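Rutinosidase (Aspergillus niger, PDB 6I1A) hydrolyses glycosides such as rutin, releasing rutinose, and belongs to glycoside hydrolase family 5; a role in beta-glucan metabolism is predicted. Local coordinates at residues A[27-33]-A[70-75]; A[91-97]-A[132-138]; A[205-211]-A[244-248]. All blocks are in the same frame, centred on the assembly; numbering follows the deposited sequence.

Contact 1. Residues A[27-33]-A[70-75]. Unlike the reference sequence in segment 70-75: Leu74 (reference Trp).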
loop_
_atom_site.group_PDB
_atom_site.type_symbol
_atom_site.label_atom_id
_atom_site.label_comp_id
_atom_site.label_asym_id
_atom_site.label_seq_id
_atom_site.Cartn_x
_atom_site.Cartn_y
_atom_site.Cartn_z
ATOM N N LEU A 27 -22.214 14.664 -6.373
ATOM C CA LEU A 27 -22.840 15.106 -7.632
ATOM C C LEU A 27 -21.704 15.361 -8.618
ATOM O O LEU A 27 -21.525 16.511 -9.118
ATOM C CB LEU A 27 -23.755 16.304 -7.385
ATOM C CG LEU A 27 -24.861 16.166 -6.376
ATOM C CD1 LEU A 27 -25.709 17.419 -6.299
ATOM C CD2 LEU A 27 -25.751 14.950 -6.641
ATOM N N GLY A 28 -20.891 14.360 -8.907
ATOM C CA GLY A 28 -19.776 14.496 -9.817
ATOM C C GLY A 28 -20.190 14.522 -11.267
ATOM O O GLY A 28 -21.295 14.117 -11.618
ATOM N N GLY A 29 -19.307 14.980 -12.150
ATOM C CA GLY A 29 -19.579 14.984 -13.576
ATOM C C GLY A 29 -20.635 15.976 -13.964
ATOM O O GLY A 29 -21.113 15.928 -15.104
ATOM N N TRP A 30 -20.961 16.898 -13.077
ATOM C CA TRP A 30 -22.081 17.868 -13.254
ATOM C C TRP A 30 -21.493 19.253 -13.508
ATOM O O TRP A 30 -21.623 19.784 -14.638
ATOM C CB TRP A 30 -23.002 17.834 -12.066
ATOM C CG TRP A 30 -24.095 18.861 -12.083
ATOM C CD1 TRP A 30 -24.834 19.308 -13.161
ATOM C CD2 TRP A 30 -24.621 19.551 -10.945
ATOM N NE1 TRP A 30 -25.761 20.233 -12.758
ATOM C CE2 TRP A 30 -25.657 20.408 -11.393
ATOM C CE3 TRP A 30 -24.312 19.552 -9.586
ATOM C CZ2 TRP A 30 -26.373 21.199 -10.499
ATOM C CZ3 TRP A 30 -25.003 20.368 -8.744
ATOM C CH2 TRP A 30 -26.042 21.164 -9.172
ATOM N N LEU A 31 -20.817 19.797 -12.510
ATOM C CA LEU A 31 -20.136 21.105 -12.614
ATOM C C LEU A 31 -18.642 20.959 -12.937
ATOM O O LEU A 31 -17.996 21.977 -13.206
ATOM C CB LEU A 31 -20.374 21.912 -11.334
ATOM C CG LEU A 31 -21.838 22.070 -10.954
ATOM C CD1 LEU A 31 -22.009 22.889 -9.672
ATOM C CD2 LEU A 31 -22.651 22.699 -12.112
ATOM N N GLU A 32 -18.116 19.745 -12.958
ATOM C CA GLU A 32 -16.775 19.432 -13.453
ATOM C C GLU A 32 -16.897 18.196 -14.343
ATOM O O GLU A 32 -17.684 17.289 -13.936
ATOM C CB GLU A 32 -15.809 19.210 -12.282
ATOM C CG GLU A 32 -16.219 18.170 -11.229
ATOM C CD GLU A 32 -15.917 16.723 -11.527
ATOM O OE1 GLU A 32 -16.712 15.879 -11.126
ATOM O OE2 GLU A 32 -14.817 16.449 -12.081
ATOM N N GLN A 33 -16.156 18.143 -15.417
ATOM C CA GLN A 33 -16.427 17.094 -16.458
ATOM C C GLN A 33 -15.257 16.114 -16.475
ATOM O O GLN A 33 -14.092 16.522 -16.376
ATOM C CB GLN A 33 -16.584 17.735 -17.848
ATOM C CG GLN A 33 -17.543 18.924 -17.861
ATOM C CD GLN A 33 -18.871 18.626 -17.247
ATOM O OE1 GLN A 33 -19.456 17.522 -17.354
ATOM N NE2 GLN A 33 -19.448 19.620 -16.575
ATOM N N ARG A 70 -25.720 21.078 -19.985
ATOM C CA ARG A 70 -25.462 19.977 -19.032
ATOM C C ARG A 70 -25.739 20.424 -17.604
ATOM O O ARG A 70 -26.323 19.637 -16.815
ATOM C CB ARG A 70 -24.027 19.495 -19.203
ATOM C CG ARG A 70 -23.694 18.263 -18.344
ATOM C CD ARG A 70 -22.406 17.604 -18.750
ATOM N NE ARG A 70 -22.011 16.483 -17.929
ATOM C CZ ARG A 70 -22.393 15.206 -18.096
ATOM N NH1 ARG A 70 -23.263 14.911 -19.065
ATOM N NH2 ARG A 70 -21.961 14.264 -17.283
ATOM N N TYR A 71 -25.269 21.609 -17.213
ATOM C CA TYR A 71 -25.568 22.121 -15.847
ATOM C C TYR A 71 -27.075 22.095 -15.555
ATOM O O TYR A 71 -27.555 21.754 -14.483
ATOM C CB TYR A 71 -25.032 23.536 -15.600
ATOM C CG TYR A 71 -23.561 23.749 -15.901
ATOM C CD1 TYR A 71 -22.633 22.727 -15.743
ATOM C CD2 TYR A 71 -23.074 25.006 -16.167
ATOM C CE1 TYR A 71 -21.296 22.882 -16.041
ATOM C CE2 TYR A 71 -21.732 25.208 -16.388
ATOM C CZ TYR A 71 -20.817 24.163 -16.290
ATOM O OH TYR A 71 -19.484 24.372 -16.539
ATOM N N ALA A 72 -27.844 22.564 -16.542
ATOM C CA ALA A 72 -29.301 22.683 -16.370
ATOM C C ALA A 72 -30.013 21.336 -16.390
ATOM O O ALA A 72 -31.118 21.287 -15.813
ATOM C CB ALA A 72 -29.782 23.583 -17.500
ATOM N N THR A 73 -29.459 20.293 -16.963
ATOM C CA THR A 73 -30.207 19.050 -17.209
ATOM C C THR A 73 -29.675 17.816 -16.494
ATOM O O THR A 73 -30.491 16.930 -16.213
ATOM C CB THR A 73 -30.287 18.776 -18.696
ATOM O OG1 THR A 73 -28.978 18.613 -19.226
ATOM C CG2 THR A 73 -31.087 19.842 -19.415
ATOM N N LEU A 74 -28.399 17.713 -16.170
ATOM C CA LEU A 74 -27.875 16.415 -15.664
ATOM C C LEU A 74 -28.400 16.132 -14.260
ATOM O O LEU A 74 -28.780 14.987 -13.962
ATOM C CB LEU A 74 -26.350 16.429 -15.647
ATOM C CG LEU A 74 -25.700 15.108 -15.223
ATOM C CD1 LEU A 74 -25.782 14.037 -16.327
ATOM C CD2 LEU A 74 -24.245 15.281 -14.836
ATOM N N ILE A 75 -28.338 17.128 -13.368
ATOM C CA ILE A 75 -28.811 17.003 -11.961
ATOM C C ILE A 75 -29.958 17.951 -11.759
ATOM O O ILE A 75 -29.801 19.171 -11.919
ATOM C CB ILE A 75 -27.702 17.235 -10.910
ATOM C CG1 ILE A 75 -26.557 16.250 -11.112
ATOM C CG2 ILE A 75 -28.274 17.235 -9.496
ATOM C CD1 ILE A 75 -26.877 14.800 -10.847
HETATM O O HOH W 1 -17.857 22.198 -15.993
#
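Arg70 and Gly29 meet through two hydrogen bonds to a single oxygen. Arg70 NE lies 3.0 Å and Arg70 NH2 2.9 Å from Gly29 O, a side-on grip. Arg70 NE also makes a weak hydrogen bond to Gln33 OE1; the Gln33 amide stands almost upright to the Arg70 guanidinium (83°). The arginine chain is extended, with CG anti to the backbone N (chi1 -175°), which carries its polar end away from helix 63-73 to the loop. Leu74 CD2 rests over the rim of one guanidinium face.

Trp30 NE1 donates a nearly straight bond (175°) to Tyr71 O at 2.9 Å, in the plane of the indole. The bond helps to fix the rotation of the ring, a role shared by contacts on its two faces. Ile75 CB sits over one face, 3.8 Å from the centroid of the five-membered ring of Trp30, a CH-pi contact. Leu31 CD2 fills the opposite face. The same methyl, Leu31 CD2, touches Tyr71 CD1 at 3.6 Å.

Gln33 NE2 is 2.9 Å from Trp30 O and comes from above the carbonyl plane. It also donates to a water that accepts from Tyr71 OH and donates to Leu31 O. Further out, Glu32 OE1 takes the N-H of Gly29, a bond within the loop itself. Asp38 forms a salt bridge with Arg70 NH1, and Phe41 makes a cation-pi contact with Arg70. The Trp30 ring also packs on Ile120 of helix 113-128. This is a strand-to-helix loop of the family 5 TIM barrel: the loop after strand 22-26 is fastened to the C-terminal part of helix 63-73 and the residues that follow it.

Contact 2. Residues A[91-97]-A[132-138]; sequences LRIPTTY and IIIDTHS
Leu91 to Thr95 and Ile132 to Thr136 run as parallel neighbours in a sheet, with strand directions 16° apart. The bonds alternate in the parallel pattern. Ile133 N donates to Leu91 O at 2.8 Å, and Ile93 N to Ile133 O at 2.9 Å. Asp135 N, Thr95 N and His137 N continue the ladder, on Ile93 O, Asp135 O and Thr95 O. Thr95 OG1 donates a second hydrogen bond to Asp135 O at 2.9 Å, from above the carbonyl plane. Past the strands, Tyr97 N donates to Ser138 OG at 3.2 Å.

The two strands and helix 113-128 form a beta-alpha-beta crossover unit of the TIM barrel. Leu91, Ile93 and Ile132 face that helix. Ile132 CD1 lies alongside Leu91 CD1, and Ile132 CG2 meets Ile93 CD1 at 3.8 Å.

The other face carries Arg92, Pro94 and Asp135. Asp135 OD2 lies over the rim of the Arg92 guanidinium, 3.4 Å from Arg92 NH2. The flat groups stack, their planes 18° apart. In this salt bridge the two attract by charge, as no N-H of Arg92 is aimed at the oxygen. Arg92 also forms salt bridges with Glu190, Asp264 and Glu303. Asp135 OD2 takes the N-H of His137 ND1 at 2.6 Å on its syn side, which helps fix the imidazole. Pro94 CB sits over one face of that ring, 3.9 Å from the His137 centroid.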
loop_
_atom_site.group_PDB
_atom_site.type_symbol
_atom_site.label_atom_id
_atom_site.label_comp_id
_atom_site.label_asym_id
_atom_site.label_seq_id
_atom_site.Cartn_x
_atom_site.Cartn_y
_atom_site.Cartn_z
ATOM N N LEU A 91 -24.805 15.886 0.432
ATOM C CA LEU A 91 -24.412 16.056 -0.965
ATOM C C LEU A 91 -23.022 16.636 -1.001
ATOM O O LEU A 91 -22.821 17.732 -0.451
ATOM C CB LEU A 91 -25.374 16.950 -1.747
ATOM C CG LEU A 91 -26.847 16.518 -1.773
ATOM C CD1 LEU A 91 -27.731 17.572 -2.403
ATOM C CD2 LEU A 91 -27.009 15.188 -2.462
ATOM N N ARG A 92 -22.082 15.946 -1.607
ATOM C CA ARG A 92 -20.755 16.525 -1.877
ATOM C C ARG A 92 -20.776 16.999 -3.304
ATOM O O ARG A 92 -21.141 16.224 -4.235
ATOM C CB ARG A 92 -19.656 15.507 -1.662
ATOM C CG ARG A 92 -18.272 16.047 -2.003
ATOM C CD ARG A 92 -17.164 15.191 -1.453
ATOM N NE ARG A 92 -15.800 15.637 -1.688
ATOM C CZ ARG A 92 -15.005 15.290 -2.692
ATOM N NH1 ARG A 92 -15.428 14.501 -3.686
ATOM N NH2 ARG A 92 -13.730 15.697 -2.660
ATOM N N ILE A 93 -20.460 18.268 -3.554
ATOM C CA ILE A 93 -20.608 18.912 -4.852
ATOM C C ILE A 93 -19.275 19.409 -5.376
ATOM O O ILE A 93 -18.808 20.511 -4.987
ATOM C CB ILE A 93 -21.687 20.020 -4.855
ATOM C CG1 ILE A 93 -22.977 19.580 -4.182
ATOM C CG2 ILE A 93 -21.875 20.475 -6.276
ATOM C CD1 ILE A 93 -24.086 20.593 -4.168
ATOM N N PRO A 94 -18.592 18.640 -6.235
ATOM C CA PRO A 94 -17.348 19.060 -6.863
ATOM C C PRO A 94 -17.624 20.186 -7.862
ATOM O O PRO A 94 -18.521 20.090 -8.696
ATOM C CB PRO A 94 -16.829 17.799 -7.574
ATOM C CG PRO A 94 -17.504 16.690 -6.834
ATOM C CD PRO A 94 -18.885 17.214 -6.507
ATOM N N THR A 95 -16.822 21.246 -7.759
ATOM C CA THR A 95 -16.887 22.392 -8.671
ATOM C C THR A 95 -15.493 22.635 -9.240
ATOM O O THR A 95 -14.463 22.324 -8.591
ATOM C CB THR A 95 -17.400 23.631 -7.943
ATOM O OG1 THR A 95 -16.489 24.117 -6.934
ATOM C CG2 THR A 95 -18.748 23.435 -7.293
ATOM N N THR A 96 -15.430 23.234 -10.434
ATOM C CA THR A 96 -14.141 23.780 -10.898
ATOM C C THR A 96 -13.923 25.143 -10.226
ATOM O O THR A 96 -14.884 25.808 -9.844
ATOM C CB THR A 96 -14.047 23.929 -12.403
ATOM O OG1 THR A 96 -14.903 25.019 -12.792
ATOM C CG2 THR A 96 -14.462 22.661 -13.131
ATOM N N TYR A 97 -12.685 25.571 -10.173
ATOM C CA TYR A 97 -12.428 26.935 -9.609
ATOM C C TYR A 97 -13.112 27.978 -10.494
ATOM O O TYR A 97 -13.358 29.094 -10.007
ATOM C CB TYR A 97 -10.944 27.257 -9.424
ATOM C CG TYR A 97 -10.130 27.277 -10.673
ATOM C CD1 TYR A 97 -10.202 28.367 -11.545
ATOM C CD2 TYR A 97 -9.321 26.205 -11.047
ATOM C CE1 TYR A 97 -9.458 28.415 -12.693
ATOM C CE2 TYR A 97 -8.593 26.243 -12.231
ATOM C CZ TYR A 97 -8.650 27.368 -13.050
ATOM O OH TYR A 97 -7.961 27.389 -14.237
ATOM N N ILE A 132 -24.491 20.076 2.855
ATOM C CA ILE A 132 -23.850 20.329 1.570
ATOM C C ILE A 132 -22.356 20.499 1.797
ATOM O O ILE A 132 -21.971 21.440 2.519
ATOM C CB ILE A 132 -24.444 21.543 0.857
ATOM C CG1 ILE A 132 -25.982 21.529 0.811
ATOM C CG2 ILE A 132 -23.850 21.689 -0.501
ATOM C CD1 ILE A 132 -26.577 20.405 -0.054
ATOM N N ILE A 133 -21.541 19.722 1.115
ATOM C CA ILE A 133 -20.081 19.960 1.053
ATOM C C ILE A 133 -19.741 20.627 -0.274
ATOM O O ILE A 133 -20.000 20.029 -1.326
ATOM C CB ILE A 133 -19.269 18.689 1.190
ATOM C CG1 ILE A 133 -19.559 17.986 2.517
ATOM C CG2 ILE A 133 -17.763 18.914 0.991
ATOM C CD1 ILE A 133 -19.177 16.518 2.511
ATOM N N ILE A 134 -19.238 21.871 -0.270
ATOM C CA ILE A 134 -18.820 22.552 -1.490
ATOM C C ILE A 134 -17.316 22.293 -1.675
ATOM O O ILE A 134 -16.512 22.687 -0.793
ATOM C CB ILE A 134 -19.142 24.060 -1.508
ATOM C CG1 ILE A 134 -20.640 24.313 -1.343
ATOM C CG2 ILE A 134 -18.576 24.674 -2.778
ATOM C CD1 ILE A 134 -20.967 25.786 -1.165
ATOM N N ASP A 135 -16.947 21.582 -2.732
ATOM C CA ASP A 135 -15.563 21.191 -2.999
ATOM C C ASP A 135 -15.023 21.978 -4.186
ATOM O O ASP A 135 -15.590 21.907 -5.296
ATOM C CB ASP A 135 -15.594 19.677 -3.250
ATOM C CG ASP A 135 -14.445 19.132 -4.059
ATOM O OD1 ASP A 135 -13.293 19.585 -3.966
ATOM O OD2 ASP A 135 -14.740 18.111 -4.760
ATOM N N THR A 136 -13.920 22.699 -3.994
ATOM C CA THR A 136 -13.180 23.312 -5.100
ATOM C C THR A 136 -12.217 22.260 -5.654
ATOM O O THR A 136 -11.091 22.129 -5.120
ATOM C CB THR A 136 -12.540 24.645 -4.692
ATOM O OG1 THR A 136 -11.721 24.440 -3.559
ATOM C CG2 THR A 136 -13.624 25.623 -4.315
ATOM N N HIS A 137 -12.711 21.471 -6.619
ATOM C CA HIS A 137 -12.039 20.250 -7.070
ATOM C C HIS A 137 -10.737 20.547 -7.789
ATOM O O HIS A 137 -9.759 19.786 -7.644
ATOM C CB HIS A 137 -13.027 19.505 -7.982
ATOM C CG HIS A 137 -12.963 18.018 -7.919
ATOM N ND1 HIS A 137 -13.218 17.355 -6.760
ATOM C CD2 HIS A 137 -12.880 17.092 -8.920
ATOM C CE1 HIS A 137 -13.206 16.062 -7.030
ATOM N NE2 HIS A 137 -13.011 15.860 -8.322
ATOM N N SER A 138 -10.706 21.669 -8.512
ATOM C CA SER A 138 -9.494 22.207 -9.144
ATOM C C SER A 138 -9.134 23.545 -8.500
ATOM O O SER A 138 -10.034 24.240 -8.015
ATOM C CB SER A 138 -9.677 22.400 -10.642
ATOM O OG SER A 138 -10.939 22.972 -10.953
#

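Contact 3. Residues A[205-211]-A[244-248]. With NAG (2-acetamido-2-deoxy-beta-D-glucopyranose), chain F; EDO (1,2-ethanediol), chain H.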
loop_
_atom_site.group_PDB
_atom_site.type_symbol
_atom_site.label_atom_id
_atom_site.label_comp_id
_atom_site.label_asym_id
_atom_site.label_seq_id
_atom_site.Cartn_x
_atom_site.Cartn_y
_atom_site.Cartn_z
ATOM N N PHE A 205 -0.318 7.032 -7.706
ATOM C CA PHE A 205 -1.567 7.774 -7.374
ATOM C C PHE A 205 -2.394 6.881 -6.453
ATOM O O PHE A 205 -2.358 5.642 -6.544
ATOM C CB PHE A 205 -2.335 8.172 -8.638
ATOM C CG PHE A 205 -3.237 9.378 -8.412
ATOM C CD1 PHE A 205 -2.714 10.622 -8.169
ATOM C CD2 PHE A 205 -4.610 9.224 -8.372
ATOM C CE1 PHE A 205 -3.536 11.705 -7.903
ATOM C CE2 PHE A 205 -5.438 10.312 -8.132
ATOM C CZ PHE A 205 -4.895 11.550 -7.947
ATOM N N GLY A 206 -3.148 7.496 -5.529
ATOM C CA GLY A 206 -3.851 6.742 -4.514
ATOM C C GLY A 206 -3.055 6.304 -3.310
ATOM O O GLY A 206 -3.630 5.584 -2.481
ATOM N N THR A 207 -1.770 6.644 -3.262
ATOM C CA THR A 207 -0.887 6.212 -2.186
ATOM C C THR A 207 -0.187 7.422 -1.567
ATOM O O THR A 207 -0.114 8.516 -2.203
ATOM C CB THR A 207 0.205 5.269 -2.672
ATOM O OG1 THR A 207 1.294 5.942 -3.273
ATOM C CG2 THR A 207 -0.316 4.197 -3.610
ATOM N N PRO A 208 0.457 7.249 -0.419
ATOM C CA PRO A 208 1.219 8.356 0.181
ATOM C C PRO A 208 2.360 8.861 -0.703
ATOM O O PRO A 208 2.810 9.989 -0.484
ATOM C CB PRO A 208 1.758 7.738 1.472
ATOM C CG PRO A 208 0.634 6.768 1.862
ATOM C CD PRO A 208 0.252 6.141 0.554
ATOM N N LEU A 209 2.846 8.072 -1.625
ATOM C CA LEU A 209 3.989 8.498 -2.454
ATOM C C LEU A 209 3.543 9.485 -3.534
ATOM O O LEU A 209 4.410 10.015 -4.238
ATOM C CB LEU A 209 4.634 7.285 -3.121
ATOM C CG LEU A 209 5.250 6.270 -2.149
ATOM C CD1 LEU A 209 6.007 5.224 -2.949
ATOM C CD2 LEU A 209 6.102 6.946 -1.063
ATOM N N ALA A 210 2.236 9.777 -3.648
ATOM C CA ALA A 210 1.776 10.760 -4.654
ATOM C C ALA A 210 2.102 12.182 -4.203
ATOM O O ALA A 210 2.093 13.075 -5.076
ATOM C CB ALA A 210 0.307 10.615 -4.826
ATOM N N LEU A 211 2.423 12.418 -2.962
ATOM C CA LEU A 211 2.698 13.778 -2.416
ATOM C C LEU A 211 3.983 13.740 -1.612
ATOM O O LEU A 211 4.049 12.977 -0.614
ATOM C CB LEU A 211 1.481 14.249 -1.613
ATOM C CG LEU A 211 1.567 15.678 -1.022
ATOM C CD1 LEU A 211 1.542 16.736 -2.152
ATOM C CD2 LEU A 211 0.437 15.926 -0.039
ATOM N N SER A 244 -4.741 14.512 0.358
ATOM C CA SER A 244 -4.184 13.594 -0.657
ATOM C C SER A 244 -4.477 12.166 -0.179
ATOM O O SER A 244 -5.549 11.885 0.346
ATOM C CB SER A 244 -2.718 13.903 -0.919
ATOM O OG SER A 244 -2.232 13.260 -2.092
ATOM N N PHE A 245 -3.505 11.275 -0.307
ATOM C CA PHE A 245 -3.629 9.856 0.081
ATOM C C PHE A 245 -2.679 9.580 1.210
ATOM O O PHE A 245 -2.375 8.407 1.452
ATOM C CB PHE A 245 -3.414 8.952 -1.134
ATOM C CG PHE A 245 -4.280 9.317 -2.308
ATOM C CD1 PHE A 245 -5.637 8.982 -2.312
ATOM C CD2 PHE A 245 -3.767 10.051 -3.344
ATOM C CE1 PHE A 245 -6.429 9.377 -3.400
ATOM C CE2 PHE A 245 -4.540 10.444 -4.410
ATOM C CZ PHE A 245 -5.862 10.116 -4.434
ATOM N N LYS A 246 -2.260 10.592 1.968
ATOM C CA LYS A 246 -1.540 10.378 3.241
ATOM C C LYS A 246 -2.525 9.821 4.260
ATOM O O LYS A 246 -3.763 10.149 4.232
ATOM C CB LYS A 246 -1.021 11.716 3.784
ATOM C CG LYS A 246 -0.114 12.410 2.856
ATOM C CD LYS A 246 1.097 11.661 2.520
ATOM C CE LYS A 246 2.326 12.475 2.223
ATOM N NZ LYS A 246 3.464 11.561 1.884
ATOM N N TYR A 247 -2.039 9.025 5.173
ATOM C CA TYR A 247 -2.891 8.650 6.332
ATOM C C TYR A 247 -3.233 9.911 7.109
ATOM O O TYR A 247 -2.420 10.823 7.178
ATOM C CB TYR A 247 -2.116 7.612 7.112
ATOM C CG TYR A 247 -1.857 6.418 6.221
ATOM C CD1 TYR A 247 -2.656 6.177 5.085
ATOM C CD2 TYR A 247 -0.696 5.725 6.326
ATOM C CE1 TYR A 247 -2.355 5.152 4.183
ATOM C CE2 TYR A 247 -0.414 4.664 5.480
ATOM C CZ TYR A 247 -1.236 4.364 4.415
ATOM O OH TYR A 247 -0.842 3.367 3.548
ATOM N N PRO A 248 -4.465 10.049 7.678
ATOM C CA PRO A 248 -4.806 11.227 8.456
ATOM C C PRO A 248 -3.758 11.503 9.525
ATOM O O PRO A 248 -3.504 12.670 9.819
ATOM C CB PRO A 248 -6.190 10.891 9.055
ATOM C CG PRO A 248 -6.786 9.918 8.036
ATOM C CD PRO A 248 -5.614 9.129 7.535
HETATM C C1 NAG F . 7.960 9.679 -6.030
HETATM C C2 NAG F . 8.541 9.085 -4.738
HETATM C C3 NAG F . 9.600 8.001 -5.151
HETATM C C4 NAG F . 8.992 6.975 -6.075
HETATM C C5 NAG F . 8.464 7.675 -7.307
HETATM C C6 NAG F . 7.826 6.725 -8.276
HETATM C C7 NAG F . 8.576 10.538 -2.786
HETATM C C8 NAG F . 9.384 11.552 -1.999
HETATM N N2 NAG F . 9.117 10.115 -3.907
HETATM O O3 NAG F . 10.011 7.322 -3.938
HETATM O O4 NAG F . 10.068 6.102 -6.547
HETATM O O5 NAG F . 7.454 8.631 -6.844
HETATM O O6 NAG F . 7.537 7.339 -9.533
HETATM O O7 NAG F . 7.443 10.191 -2.418
HETATM C C1 EDO H . -5.948 12.564 5.371
HETATM O O1 EDO H . -4.661 12.455 4.845
HETATM C C2 EDO H . -6.909 12.416 4.267
HETATM O O2 EDO H . -7.658 13.523 4.127
HETATM O O HOH W 2 -0.590 11.177 -1.072
#
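Lys246 NZ is gripped by two carbonyls of the facing loop. It lies 2.9 Å from Pro208 O and 2.9 Å from Leu211 O. The second bond runs nearly straight on from the C=O of Leu211, while the first is tilted from the carbonyl plane of Pro208. The lysine chain bends at chi2 (-60°) and again at chi3, which turns the amine back onto 205-211. Asp274 of the second subunit adds a salt bridge to the same nitrogen, so this polar end also belongs to the interface of the deposited pair.

Pro208 packs beside the lysine chain. Pro208 CG lies over the rim of one face of Tyr247, 4.3 Å from the Tyr247 ring centroid. Tyr283 of the second subunit also touches Tyr247.

The two segments belong to loops that follow strands 187-190 and 239-241, consecutive strands of the TIM barrel. The contact therefore ties together two loops at the C-terminal ends of barrel strands. In 205-211, Thr207 OG1 accepts from Leu209 N in an ST turn at the start of the short 3-10 segment 208-210. Thr207 OG1 is also hydrogen-bonded to Val204 O.

The edge of the Phe245 ring points at the face of Phe205 in a T-shaped pair, with Phe245 CE2 3.7 Å from Phe205 CZ and planes 73° apart. Gly206 CA sits almost centrally over the Phe245 ring, 3.4 Å from its centroid. Ala210 CB borders the ring at its edge. A water accepts from Phe245 N and donates to Thr207 O, bridging the two backbones. Deeper in, Leu211 CD2 meets Ser244 CB at 3.8 Å, and Ser244 OG is hydrogen-bonded to Pro195 O. On the outer side, Leu209 O comes within 3.5 Å of O7 of a protein-attached N-acetylglucosamine.

Overall arrangement
The three contacts follow one another along the chain, each closing before the next opens. Contacts 1 and 2 are neighbours, with centres about 12 Å apart. Leu27 N is 2.9 Å from Arg92 O, a probable hydrogen bond, and Glu32 CG packs on Pro94 CB at 3.7 Å. Contact 2 lies nearest the middle of the chain, about 6 Å from its centre. Contact 3 stands on the opposite side of that centre from contact 1, about 27 Å between their centres. It is separate from contact 2 too, with nearest atoms about 9 Å apart. In family 5 barrels the active site lies at the C-terminal strand ends, toward which the strands of contact 2 run.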